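Local atomic coordinates of prephenate dehydrogenase (Corynebacterium glutamicum ATCC 13032, PDB entry 3KTD), a protein that probably catalyses the NAD(P)-dependent oxidative decarboxylation of prephenate in tyrosine biosynthesis. Residues Asn95-Val100 with His118-Ser123; Trp147-Asp152 with Ser166-Val171; Arg9-Leu14 with Leu71-Val76. All blocks are in the same frame, centred on the assembly; numbering follows the deposited sequence.

How the contacts relate
Two strand pairings and one helix-on-strand packing follow one another in the chain, none enclosing or crossing another. Contact 3 comes first: 9-14 pairs with 71-76, closing a long loop that holds helices 18-29, 41-49 and 58-67 and strands 34-37 and 54-55. Contact 1 then closes a short loop round helix 105-113 by setting 97-99 beside 120-125. Contact 2 closes last, where helix 162-177 packs back on strand 146-149. All share one sheet: 71-74 borders 97-99, with T98 hydrogen-bonded through its backbone to I72 and L74, and 120-125 borders 146-149 through G122 and T150. The helix of contact 2 reaches back to contact 3, D170 forming a salt bridge with R9.

Contact 1 (Asn95-Val100 with His118-Ser123); sequences NGFTDV and HRYVGS
F97 and Y120 meet in the close-packed middle of this contact, where two parallel strands run side by side. The F97 amide donates to R119 O (2.8 Å), and V121 N donates to F97 O at 3.0 Å, so the backbone of F97 is gripped on both sides of its CA. With CG set between its own backbone N and carbonyl carbon (chi1 65°), the F97 ring swings over the neighbouring strand and lays one face on Y120 CA. The rings themselves meet obliquely, planes 37° apart, with F97 CE2 3.5 Å from Y120 CD1. A large flat side chain suits Y120 because helix 105-113 lies against it through V107, Y108 and V111; F97 packs on M116 and I72. The helix is the crossover of a beta-alpha-beta unit linking strand 97-99 to strand 120-125 in the nucleotide-binding, Rossmann-type domain. Further along, the Y120 hydroxyl donates to D99 OD1 (2.7 Å), arriving from above the carboxylate plane, while D99 OD2 forms a salt bridge with K104. G122 N lies 3.5 Å above the Y120 ring, offset toward its rim, and the bare CA of this glycine leaves room by the hydroxyl. S123 OG donates to D99 O at 2.6 Å. The R119 end is more solvent-exposed. Besides its carbonyl, R119 gives the aliphatic part of its side chain, CB lying 3.4 Å from N95 O; its bent chain carries the guanidinium off to N94 and H118 O.

Contact 2 (Trp147-Asp152 with Ser166-Val171); sequences WVVTFD and SIWKDV
V149 rests its two methyl groups on two residues one helical turn apart, W168 and V171. Its first torsion (chi1 171°) puts CG1 anti to the backbone N and leaves CG2 anti to the carbonyl carbon, which spreads the branches between the two partners. CG1 meets the pyrrole side of the indole, 3.6 Å from W168 NE1, and CG2 lies 3.8 Å from V171 CG1. V149 and V171 run alongside each other, pointing opposite ways, a fit that short beta-branched side chains allow where strand and helix come close. W168 starts further off, its CB not aimed at the strand. The indole nevertheless reaches across because CG extends anti to the backbone N (chi1 -180°). Strand 146-149 and helix 162-177 belong to a beta-alpha-beta unit that continues into strand 181-184, at one margin of the sheet in the nucleotide-binding domain; V121 of the adjacent strand touches V149, W168 and V171. The CB of T150 points away from the helix; its carbonyl O lies at the indole edge, in the ring plane, 3.2 Å from W168 NE1. F151 points its CB at the helix, CB standing 4.1 Å from W168 NE1, but chi1 of 62° carries the ring off toward L328, I329 and E332 of helix 324-334. L328 also touches W168, and the W324 ring meets the indole.

Contact 3 (Arg9-Leu14 with Leu71-Val76); sequences RPVCIL and LIVLAV
L14 and L71, at opposite ends of the paired strands, bury more surface in this contact than their neighbours, and V73 comes next. L14 works through one methyl: CD2 touches I72 CG2 (3.4 Å) and lies 3.7 Å from L74 CD2, the two leucines running side by side. Branched aliphatic chains suit this face, shared with C12, because helix 58-67 packs on it through T61 and L62. Across the contact L71 is gripped by two backbone bonds, its N donating to P10 O and its O accepting from C12 N at 2.7 Å. Its side chain turns to the other face, toward I167 and V171 of helix 162-177, while the aliphatic part of R9 passes beside it on the way to D170 and D69. V73 continues the parallel pattern: its N donates to C12 O and its O takes the L14 amide, both at 2.8 Å. With chi1 at 175°, V73 CG2 is directed back along the strand, 3.9 Å from V11 CG1. A last bond, A75 N to L14 O, holds the strand ends together just where a probable GxGxxG turn (G15, G17, G20) begins. Adjacent first and fourth strands of a 3-2-1-4-5-6 order mark the switch point of a Rossmann fold, whose C-terminal strand ends typically receive the dinucleotide.

Contact 1 (Asn95-Val100 with His118-Ser123)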
loop_
_atom_site.group_PDB
_atom_site.type_symbol
_atom_site.label_atom_id
_atom_site.label_comp_id
_atom_site.label_asym_id
_atom_site.label_seq_id
_atom_site.Cartn_x
_atom_site.Cartn_y
_atom_site.Cartn_z
ATOM N N ASN A 95 26.101 -27.217 18.682
ATOM C CA ASN A 95 24.702 -27.200 18.250
ATOM C C ASN A 95 24.495 -26.519 16.906
ATOM O O ASN A 95 25.198 -25.569 16.574
ATOM C CB ASN A 95 23.823 -26.483 19.273
ATOM C CG ASN A 95 23.775 -27.194 20.577
ATOM O OD1 ASN A 95 24.798 -27.362 21.233
ATOM N ND2 ASN A 95 22.592 -27.640 20.966
ATOM N N GLY A 96 23.532 -27.015 16.138
ATOM C CA GLY A 96 23.102 -26.343 14.912
ATOM C C GLY A 96 22.199 -25.167 15.279
ATOM O O GLY A 96 21.605 -25.162 16.364
ATOM N N PHE A 97 22.094 -24.169 14.399
ATOM C CA PHE A 97 21.263 -23.011 14.698
ATOM C C PHE A 97 20.864 -22.177 13.482
ATOM O O PHE A 97 21.570 -22.139 12.480
ATOM C CB PHE A 97 21.967 -22.112 15.721
ATOM C CG PHE A 97 23.223 -21.499 15.212
ATOM C CD1 PHE A 97 24.429 -22.192 15.288
ATOM C CD2 PHE A 97 23.210 -20.227 14.643
ATOM C CE1 PHE A 97 25.607 -21.624 14.809
ATOM C CE2 PHE A 97 24.373 -19.649 14.159
ATOM C CZ PHE A 97 25.579 -20.348 14.243
ATOM N N THR A 98 19.733 -21.484 13.603
ATOM C CA THR A 98 19.218 -20.637 12.540
ATOM C C THR A 98 18.737 -19.302 13.098
ATOM O O THR A 98 18.537 -19.174 14.301
ATOM C CB THR A 98 18.079 -21.339 11.790
ATOM O OG1 THR A 98 17.666 -20.533 10.681
ATOM C CG2 THR A 98 16.901 -21.613 12.709
ATOM N N ASP A 99 18.580 -18.310 12.224
ATOM C CA ASP A 99 18.103 -16.983 12.621
ATOM C C ASP A 99 16.822 -16.647 11.862
ATOM O O ASP A 99 16.382 -17.423 11.028
ATOM C CB ASP A 99 19.159 -15.916 12.340
ATOM C CG ASP A 99 19.219 -15.519 10.876
ATOM O OD1 ASP A 99 19.557 -16.376 10.038
ATOM O OD2 ASP A 99 18.940 -14.340 10.570
ATOM N N VAL A 100 16.238 -15.484 12.132
ATOM C CA VAL A 100 14.980 -15.086 11.486
ATOM C C VAL A 100 15.001 -13.673 10.872
ATOM O O VAL A 100 13.967 -13.147 10.463
ATOM C CB VAL A 100 13.852 -15.153 12.496
ATOM C CG1 VAL A 100 13.766 -16.560 13.085
ATOM C CG2 VAL A 100 14.073 -14.106 13.574
ATOM N N HIS A 118 29.822 -23.900 9.880
ATOM C CA HIS A 118 29.579 -25.340 9.815
ATOM C C HIS A 118 28.342 -25.767 10.627
ATOM O O HIS A 118 27.919 -26.909 10.529
ATOM C CB HIS A 118 30.835 -26.128 10.238
ATOM C CG HIS A 118 31.969 -26.024 9.258
ATOM N ND1 HIS A 118 32.997 -25.114 9.397
ATOM C CD2 HIS A 118 32.225 -26.700 8.111
ATOM C CE1 HIS A 118 33.840 -25.240 8.387
ATOM N NE2 HIS A 118 33.392 -26.193 7.590
ATOM N N ARG A 119 27.747 -24.856 11.398
ATOM C CA ARG A 119 26.556 -25.179 12.210
ATOM C C ARG A 119 25.332 -24.274 11.966
ATOM O O ARG A 119 24.331 -24.390 12.666
ATOM C CB ARG A 119 26.929 -25.105 13.690
ATOM C CG ARG A 119 27.938 -26.145 14.135
ATOM C CD ARG A 119 27.305 -27.524 14.208
ATOM N NE ARG A 119 28.299 -28.568 14.467
ATOM C CZ ARG A 119 28.896 -29.310 13.534
ATOM N NH1 ARG A 119 28.603 -29.173 12.243
ATOM N NH2 ARG A 119 29.790 -30.213 13.900
ATOM N N TYR A 120 25.401 -23.413 10.953
ATOM C CA TYR A 120 24.397 -22.378 10.719
ATOM C C TYR A 120 23.559 -22.581 9.470
ATOM O O TYR A 120 24.075 -22.932 8.411
ATOM C CB TYR A 120 25.107 -21.026 10.597
ATOM C CG TYR A 120 24.241 -19.862 10.146
ATOM C CD1 TYR A 120 23.181 -19.407 10.926
ATOM C CD2 TYR A 120 24.519 -19.185 8.969
ATOM C CE1 TYR A 120 22.408 -18.329 10.525
ATOM C CE2 TYR A 120 23.756 -18.104 8.560
ATOM C CZ TYR A 120 22.706 -17.683 9.341
ATOM O OH TYR A 120 21.950 -16.622 8.924
ATOM N N VAL A 121 22.259 -22.357 9.602
ATOM C CA VAL A 121 21.388 -22.290 8.444
ATOM C C VAL A 121 20.538 -21.027 8.542
ATOM O O VAL A 121 19.682 -20.903 9.411
ATOM C CB VAL A 121 20.502 -23.511 8.306
ATOM C CG1 VAL A 121 19.661 -23.383 7.017
ATOM C CG2 VAL A 121 21.365 -24.786 8.302
ATOM N N GLY A 122 20.795 -20.081 7.649
ATOM C CA GLY A 122 20.036 -18.850 7.629
ATOM C C GLY A 122 18.573 -19.100 7.322
ATOM O O GLY A 122 18.224 -19.994 6.549
ATOM N N SER A 123 17.703 -18.337 7.960
ATOM C CA SER A 123 16.320 -18.373 7.571
ATOM C C SER A 123 15.657 -17.025 7.778
ATOM O O SER A 123 16.118 -16.201 8.550
ATOM C CB SER A 123 15.583 -19.462 8.326
ATOM O OG SER A 123 14.953 -18.939 9.473
#

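Contact 2 (Trp147-Asp152 with Ser166-Val171)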
loop_
_atom_site.group_PDB
_atom_site.type_symbol
_atom_site.label_atom_id
_atom_site.label_comp_id
_atom_site.label_asym_id
_atom_site.label_seq_id
_atom_site.Cartn_x
_atom_site.Cartn_y
_atom_site.Cartn_z
ATOM N N TRP A 147 8.822 -18.833 3.987
ATOM C CA TRP A 147 9.910 -18.921 4.955
ATOM C C TRP A 147 11.155 -19.247 4.142
ATOM O O TRP A 147 11.309 -20.367 3.663
ATOM C CB TRP A 147 9.617 -20.018 5.989
ATOM C CG TRP A 147 10.528 -20.054 7.196
ATOM C CD1 TRP A 147 11.885 -20.104 7.192
ATOM C CD2 TRP A 147 10.132 -20.114 8.580
ATOM N NE1 TRP A 147 12.362 -20.151 8.481
ATOM C CE2 TRP A 147 11.308 -20.168 9.350
ATOM C CE3 TRP A 147 8.899 -20.112 9.240
ATOM C CZ2 TRP A 147 11.295 -20.212 10.747
ATOM C CZ3 TRP A 147 8.887 -20.165 10.637
ATOM C CH2 TRP A 147 10.075 -20.209 11.368
ATOM N N VAL A 148 12.028 -18.266 3.954
ATOM C CA VAL A 148 13.265 -18.509 3.232
ATOM C C VAL A 148 14.233 -19.325 4.104
ATOM O O VAL A 148 14.376 -19.061 5.297
ATOM C CB VAL A 148 13.953 -17.203 2.799
ATOM C CG1 VAL A 148 15.313 -17.500 2.137
ATOM C CG2 VAL A 148 13.042 -16.407 1.866
ATOM N N VAL A 149 14.857 -20.331 3.501
ATOM C CA VAL A 149 15.921 -21.095 4.149
ATOM C C VAL A 149 17.138 -21.060 3.235
ATOM O O VAL A 149 17.044 -21.411 2.064
ATOM C CB VAL A 149 15.515 -22.548 4.416
ATOM C CG1 VAL A 149 16.715 -23.349 4.892
ATOM C CG2 VAL A 149 14.398 -22.590 5.430
ATOM N N THR A 150 18.278 -20.640 3.772
ATOM C CA THR A 150 19.491 -20.510 2.978
ATOM C C THR A 150 20.247 -21.825 2.802
ATOM O O THR A 150 19.948 -22.827 3.451
ATOM C CB THR A 150 20.429 -19.478 3.590
ATOM O OG1 THR A 150 20.771 -19.889 4.922
ATOM C CG2 THR A 150 19.755 -18.108 3.614
ATOM N N PHE A 151 21.218 -21.792 1.893
ATOM C CA PHE A 151 22.042 -22.951 1.560
ATOM C C PHE A 151 23.390 -22.547 0.939
ATOM O O PHE A 151 23.923 -23.255 0.093
ATOM C CB PHE A 151 21.276 -23.887 0.602
ATOM C CG PHE A 151 20.918 -23.257 -0.731
ATOM C CD1 PHE A 151 19.758 -22.508 -0.877
ATOM C CD2 PHE A 151 21.730 -23.436 -1.842
ATOM C CE1 PHE A 151 19.428 -21.937 -2.103
ATOM C CE2 PHE A 151 21.407 -22.865 -3.071
ATOM C CZ PHE A 151 20.257 -22.115 -3.201
ATOM N N ASP A 152 23.960 -21.430 1.377
ATOM C CA ASP A 152 25.203 -20.935 0.771
ATOM C C ASP A 152 26.369 -21.911 0.941
ATOM O O ASP A 152 27.203 -22.044 0.042
ATOM C CB ASP A 152 25.608 -19.572 1.348
ATOM C CG ASP A 152 24.532 -18.520 1.183
ATOM O OD1 ASP A 152 23.531 -18.571 1.935
ATOM O OD2 ASP A 152 24.703 -17.631 0.320
ATOM N N SER A 166 22.205 -32.268 7.808
ATOM C CA SER A 166 21.239 -32.669 8.832
ATOM C C SER A 166 20.580 -31.480 9.544
ATOM O O SER A 166 19.398 -31.536 9.881
ATOM C CB SER A 166 21.928 -33.578 9.855
ATOM O OG SER A 166 21.122 -33.773 10.993
ATOM N N ILE A 167 21.352 -30.428 9.803
ATOM C CA ILE A 167 20.817 -29.209 10.420
ATOM C C ILE A 167 19.879 -28.517 9.431
ATOM O O ILE A 167 18.775 -28.093 9.781
ATOM C CB ILE A 167 21.929 -28.228 10.809
ATOM C CG1 ILE A 167 22.767 -28.794 11.957
ATOM C CG2 ILE A 167 21.336 -26.890 11.234
ATOM C CD1 ILE A 167 24.061 -28.029 12.193
ATOM N N TRP A 168 20.325 -28.427 8.185
ATOM C CA TRP A 168 19.528 -27.807 7.136
ATOM C C TRP A 168 18.163 -28.476 7.014
ATOM O O TRP A 168 17.147 -27.787 6.929
ATOM C CB TRP A 168 20.270 -27.875 5.806
ATOM C CG TRP A 168 19.535 -27.261 4.682
ATOM C CD1 TRP A 168 19.596 -25.967 4.276
ATOM C CD2 TRP A 168 18.637 -27.923 3.793
ATOM N NE1 TRP A 168 18.783 -25.777 3.187
ATOM C CE2 TRP A 168 18.182 -26.964 2.872
ATOM C CE3 TRP A 168 18.168 -29.238 3.687
ATOM C CZ2 TRP A 168 17.283 -27.270 1.862
ATOM C CZ3 TRP A 168 17.269 -29.547 2.673
ATOM C CH2 TRP A 168 16.838 -28.564 1.776
ATOM N N LYS A 169 18.141 -29.807 7.016
ATOM C CA LYS A 169 16.887 -30.551 6.929
ATOM C C LYS A 169 15.935 -30.178 8.060
ATOM O O LYS A 169 14.797 -29.780 7.798
ATOM C CB LYS A 169 17.132 -32.058 6.894
ATOM C CG LYS A 169 17.656 -32.528 5.539
ATOM C CD LYS A 169 17.687 -34.060 5.368
ATOM C CE LYS A 169 18.937 -34.718 5.941
ATOM N NZ LYS A 169 19.074 -36.085 5.382
ATOM N N ASP A 170 16.397 -30.264 9.304
ATOM C CA ASP A 170 15.546 -29.905 10.441
ATOM C C ASP A 170 14.962 -28.474 10.333
ATOM O O ASP A 170 13.813 -28.247 10.691
ATOM C CB ASP A 170 16.297 -30.082 11.766
ATOM C CG ASP A 170 16.370 -31.544 12.226
ATOM O OD1 ASP A 170 15.565 -32.394 11.780
ATOM O OD2 ASP A 170 17.235 -31.844 13.069
ATOM N N VAL A 171 15.737 -27.524 9.823
ATOM C CA VAL A 171 15.247 -26.158 9.684
ATOM C C VAL A 171 14.095 -26.120 8.689
ATOM O O VAL A 171 13.094 -25.436 8.902
ATOM C CB VAL A 171 16.363 -25.184 9.226
ATOM C CG1 VAL A 171 15.770 -23.869 8.737
ATOM C CG2 VAL A 171 17.366 -24.947 10.354
#

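Contact 3 (Arg9-Leu14 with Leu71-Val76)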
loop_
_atom_site.group_PDB
_atom_site.type_symbol
_atom_site.label_atom_id
_atom_site.label_comp_id
_atom_site.label_asym_id
_atom_site.label_seq_id
_atom_site.Cartn_x
_atom_site.Cartn_y
_atom_site.Cartn_z
ATOM N N ARG A 9 15.407 -33.085 15.951
ATOM C CA ARG A 9 15.933 -32.448 17.156
ATOM C C ARG A 9 14.842 -31.662 17.855
ATOM O O ARG A 9 13.916 -31.177 17.204
ATOM C CB ARG A 9 17.037 -31.457 16.802
ATOM C CG ARG A 9 18.280 -32.037 16.190
ATOM C CD ARG A 9 19.189 -30.912 15.713
ATOM N NE ARG A 9 20.535 -31.363 15.359
ATOM C CZ ARG A 9 20.877 -31.922 14.197
ATOM N NH1 ARG A 9 19.977 -32.129 13.237
ATOM N NH2 ARG A 9 22.138 -32.287 13.997
ATOM N N PRO A 10 14.945 -31.519 19.188
ATOM C CA PRO A 10 14.043 -30.586 19.866
ATOM C C PRO A 10 14.453 -29.156 19.487
ATOM O O PRO A 10 15.655 -28.887 19.353
ATOM C CB PRO A 10 14.302 -30.860 21.348
ATOM C CG PRO A 10 15.699 -31.402 21.392
ATOM C CD PRO A 10 15.864 -32.187 20.130
ATOM N N VAL A 11 13.477 -28.272 19.271
ATOM C CA VAL A 11 13.763 -26.884 18.880
ATOM C C VAL A 11 13.918 -26.013 20.125
ATOM O O VAL A 11 13.123 -26.115 21.056
ATOM C CB VAL A 11 12.658 -26.304 17.965
ATOM C CG1 VAL A 11 12.909 -24.839 17.683
ATOM C CG2 VAL A 11 12.582 -27.072 16.664
ATOM N N CYS A 12 14.945 -25.163 20.127
ATOM C CA CYS A 12 15.233 -24.247 21.242
ATOM C C CYS A 12 15.193 -22.776 20.773
ATOM O O CYS A 12 16.144 -22.297 20.146
ATOM C CB CYS A 12 16.598 -24.584 21.843
ATOM S SG CYS A 12 17.140 -23.524 23.200
ATOM N N ILE A 13 14.108 -22.065 21.097
ATOM C CA ILE A 13 13.899 -20.687 20.606
ATOM C C ILE A 13 14.440 -19.612 21.560
ATOM O O ILE A 13 13.997 -19.506 22.706
ATOM C CB ILE A 13 12.401 -20.399 20.341
ATOM C CG1 ILE A 13 11.804 -21.438 19.393
ATOM C CG2 ILE A 13 12.232 -19.020 19.731
ATOM C CD1 ILE A 13 10.310 -21.407 19.304
ATOM N N LEU A 14 15.391 -18.817 21.078
ATOM C CA LEU A 14 15.977 -17.744 21.871
ATOM C C LEU A 14 15.336 -16.425 21.439
ATOM O O LEU A 14 15.543 -15.941 20.318
ATOM C CB LEU A 14 17.495 -17.728 21.712
ATOM C CG LEU A 14 18.313 -18.646 22.640
ATOM C CD1 LEU A 14 17.571 -19.909 23.078
ATOM C CD2 LEU A 14 19.653 -19.000 21.984
ATOM N N LEU A 71 18.078 -27.750 17.937
ATOM C CA LEU A 71 18.217 -26.753 16.892
ATOM C C LEU A 71 17.884 -25.435 17.572
ATOM O O LEU A 71 16.813 -25.304 18.149
ATOM C CB LEU A 71 17.255 -27.034 15.750
ATOM C CG LEU A 71 17.193 -25.980 14.647
ATOM C CD1 LEU A 71 18.511 -25.840 13.926
ATOM C CD2 LEU A 71 16.071 -26.345 13.681
ATOM N N ILE A 72 18.811 -24.481 17.539
ATOM C CA ILE A 72 18.625 -23.201 18.220
ATOM C C ILE A 72 18.131 -22.131 17.246
ATOM O O ILE A 72 18.788 -21.854 16.243
ATOM C CB ILE A 72 19.937 -22.706 18.858
ATOM C CG1 ILE A 72 20.478 -23.734 19.853
ATOM C CG2 ILE A 72 19.726 -21.373 19.553
ATOM C CD1 ILE A 72 21.736 -23.283 20.583
ATOM N N VAL A 73 16.983 -21.526 17.535
ATOM C CA VAL A 73 16.457 -20.462 16.686
ATOM C C VAL A 73 16.752 -19.117 17.339
ATOM O O VAL A 73 16.288 -18.846 18.448
ATOM C CB VAL A 73 14.935 -20.601 16.478
ATOM C CG1 VAL A 73 14.396 -19.408 15.701
ATOM C CG2 VAL A 73 14.601 -21.900 15.763
ATOM N N LEU A 74 17.538 -18.278 16.673
ATOM C CA LEU A 74 17.809 -16.950 17.206
ATOM C C LEU A 74 16.713 -16.033 16.679
ATOM O O LEU A 74 16.817 -15.486 15.584
ATOM C CB LEU A 74 19.206 -16.457 16.821
ATOM C CG LEU A 74 20.364 -17.425 17.097
ATOM C CD1 LEU A 74 21.698 -16.696 16.943
ATOM C CD2 LEU A 74 20.264 -18.053 18.469
ATOM N N ALA A 75 15.653 -15.906 17.479
ATOM C CA ALA A 75 14.461 -15.117 17.150
ATOM C C ALA A 75 14.549 -13.734 17.785
ATOM O O ALA A 75 13.711 -13.344 18.603
ATOM C CB ALA A 75 13.207 -15.850 17.629
ATOM N N VAL A 76 15.577 -12.995 17.391
ATOM C CA VAL A 76 15.831 -11.661 17.918
ATOM C C VAL A 76 16.079 -10.672 16.779
ATOM O O VAL A 76 16.255 -11.079 15.628
ATOM C CB VAL A 76 17.031 -11.695 18.873
ATOM C CG1 VAL A 76 16.718 -12.587 20.078
ATOM C CG2 VAL A 76 18.273 -12.175 18.147
#